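Local coordinates for protein shikimate 5-dehydrogenase AroE (5-dehydroshikimate reductase) (Mycobacterium tuberculosis, PDB 4P4N) that probably catalyses the NADP-dependent reduction of 3-dehydroshikimate to shikimate, a step of chorismate and aromatic amino acid biosynthesis, at residues 75-80 and 95-100. Residues are numbered along the deposited sequence; the frame is centred on the assembly and turned at random.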
loop_
_atom_site.group_PDB
_atom_site.type_symbol
_atom_site.label_atom_id
_atom_site.label_comp_id
_atom_site.label_asym_id
_atom_site.label_seq_id
_atom_site.Cartn_x
_atom_site.Cartn_y
_atom_site.Cartn_z
ATOM N N PHE A 75 11.514 12.803 8.116
ATOM C CA PHE A 75 11.217 14.232 8.197
ATOM C C PHE A 75 10.285 14.536 9.368
ATOM O O PHE A 75 10.394 15.581 10.014
ATOM C CB PHE A 75 10.576 14.715 6.891
ATOM C CG PHE A 75 10.184 16.165 6.916
ATOM C CD1 PHE A 75 11.113 17.151 6.623
ATOM C CD2 PHE A 75 8.885 16.540 7.243
ATOM C CE1 PHE A 75 10.755 18.488 6.654
ATOM C CE2 PHE A 75 8.526 17.871 7.280
ATOM C CZ PHE A 75 9.453 18.841 6.980
ATOM N N ALA A 76 9.382 13.605 9.648
ATOM C CA ALA A 76 8.410 13.795 10.716
ATOM C C ALA A 76 9.120 13.799 12.053
ATOM O O ALA A 76 10.149 13.133 12.233
ATOM C CB ALA A 76 7.369 12.709 10.684
ATOM N N ASP A 77 8.571 14.557 12.994
ATOM C CA ASP A 77 9.103 14.573 14.344
ATOM C C ASP A 77 8.348 13.587 15.224
ATOM O O ASP A 77 8.772 13.288 16.342
ATOM C CB ASP A 77 9.026 15.979 14.928
ATOM C CG ASP A 77 7.727 16.666 14.603
ATOM O OD1 ASP A 77 6.753 16.461 15.352
ATOM O OD2 ASP A 77 7.677 17.411 13.595
ATOM N N GLU A 78 7.242 13.070 14.706
ATOM C CA GLU A 78 6.416 12.112 15.439
ATOM C C GLU A 78 6.034 10.992 14.469
ATOM O O GLU A 78 5.718 11.266 13.308
ATOM C CB GLU A 78 5.184 12.852 15.960
ATOM C CG GLU A 78 4.125 12.029 16.624
ATOM C CD GLU A 78 3.003 12.908 17.159
ATOM O OE1 GLU A 78 3.226 14.136 17.338
ATOM O OE2 GLU A 78 1.898 12.372 17.393
ATOM N N ARG A 79 6.081 9.733 14.914
ATOM C CA ARG A 79 5.795 8.622 14.003
ATOM C C ARG A 79 4.871 7.633 14.698
ATOM O O ARG A 79 5.033 7.370 15.882
ATOM C CB ARG A 79 7.096 7.925 13.581
ATOM C CG ARG A 79 8.081 8.853 12.890
ATOM C CD ARG A 79 9.522 8.521 13.233
ATOM N NE ARG A 79 10.436 9.507 12.651
ATOM C CZ ARG A 79 11.436 10.089 13.305
ATOM N NH1 ARG A 79 11.688 9.776 14.569
ATOM N NH2 ARG A 79 12.197 10.981 12.686
ATOM N N THR A 80 3.890 7.100 13.982
ATOM C CA THR A 80 3.006 6.105 14.594
ATOM C C THR A 80 3.751 4.781 14.767
ATOM O O THR A 80 4.720 4.511 14.052
ATOM C CB THR A 80 1.753 5.878 13.763
ATOM O OG1 THR A 80 2.121 5.310 12.499
ATOM C CG2 THR A 80 1.001 7.210 13.547
ATOM N N THR A 95 0.773 18.795 12.691
ATOM C CA THR A 95 0.437 18.880 14.107
ATOM C C THR A 95 0.840 20.283 14.577
ATOM O O THR A 95 1.583 20.965 13.873
ATOM C CB THR A 95 1.218 17.827 14.915
ATOM O OG1 THR A 95 2.598 18.216 14.995
ATOM C CG2 THR A 95 1.097 16.446 14.261
ATOM N N PRO A 96 0.364 20.721 15.760
ATOM C CA PRO A 96 0.642 22.099 16.195
ATOM C C PRO A 96 2.096 22.552 16.032
ATOM O O PRO A 96 2.340 23.655 15.528
ATOM C CB PRO A 96 0.261 22.068 17.674
ATOM C CG PRO A 96 -0.892 21.133 17.709
ATOM C CD PRO A 96 -0.586 20.057 16.675
ATOM N N HIS A 97 3.041 21.703 16.425
ATOM C CA HIS A 97 4.457 22.053 16.362
ATOM C C HIS A 97 5.209 21.441 15.173
ATOM O O HIS A 97 6.250 21.968 14.770
ATOM C CB HIS A 97 5.151 21.674 17.671
ATOM C CG HIS A 97 4.658 20.389 18.262
ATOM N ND1 HIS A 97 4.403 19.269 17.498
ATOM C CD2 HIS A 97 4.361 20.049 19.539
ATOM C CE1 HIS A 97 3.973 18.294 18.279
ATOM N NE2 HIS A 97 3.939 18.740 19.523
ATOM N N GLY A 98 4.697 20.344 14.609
ATOM C CA GLY A 98 5.400 19.678 13.519
ATOM C C GLY A 98 4.581 18.785 12.601
ATOM O O GLY A 98 3.507 19.163 12.118
ATOM N N TRP A 99 5.102 17.587 12.362
ATOM C CA TRP A 99 4.510 16.649 11.424
ATOM C C TRP A 99 4.532 15.243 11.984
ATOM O O TRP A 99 5.550 14.801 12.538
ATOM C CB TRP A 99 5.291 16.683 10.107
ATOM C CG TRP A 99 5.142 17.981 9.370
ATOM C CD1 TRP A 99 5.953 19.079 9.453
ATOM C CD2 TRP A 99 4.116 18.313 8.432
ATOM N NE1 TRP A 99 5.486 20.074 8.630
ATOM C CE2 TRP A 99 4.363 19.625 7.985
ATOM C CE3 TRP A 99 3.011 17.626 7.927
ATOM C CZ2 TRP A 99 3.536 20.266 7.065
ATOM C CZ3 TRP A 99 2.195 18.261 7.012
ATOM C CH2 TRP A 99 2.464 19.565 6.590
ATOM N N ARG A 100 3.415 14.538 11.826
ATOM C CA ARG A 100 3.318 13.144 12.240
ATOM C C ARG A 100 3.295 12.258 11.019
ATOM O O ARG A 100 2.572 12.530 10.049
ATOM C CB ARG A 100 2.042 12.909 13.051
ATOM C CG ARG A 100 1.838 11.472 13.525
ATOM C CD ARG A 100 0.465 11.309 14.213
ATOM N NE ARG A 100 0.337 12.206 15.359
ATOM C CZ ARG A 100 -0.482 13.255 15.417
ATOM N NH1 ARG A 100 -1.281 13.543 14.399
ATOM N NH2 ARG A 100 -0.505 14.016 16.505
#
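With CG anti to the backbone N (chi1 174°) and an extended chain beyond it, E78 runs alongside R100, whose own CG is also anti to its N but whose chain bends at chi3 (-59°). That bend brings the edge of the guanidinium to the acid: R100 NE lies 2.6 Å from E78 OE2 in a salt bridge, and R100 NH2 adds a weak bond to the same oxygen. NE approaches from above the carboxylate plane, while OE2 stays in the plane of the guanidinium. Long, flexible and oppositely charged chains suit this partly exposed face. In the backbone between the strands, W99 O accepts from both D77 N (3.1 Å) and E78 N (3.2 Å), joining strand 78-79 in parallel to strand 99-102 at one edge of the mixed sheet in the substrate-binding domain. D77, two residues past helix 69-75, is short enough to turn its carboxylate back to the neighbouring backbone: OD2 accepts from W99 N (2.9 Å) on the syn side, somewhat out of the carboxylate plane. G98, lacking a side chain, lets OD2 come within 3.2 Å of its CA. F75 CE2 sits over one face of the indole, 3.6 Å from W99 CD1; these large apolar rings suit packing against V52 of helix 48-53.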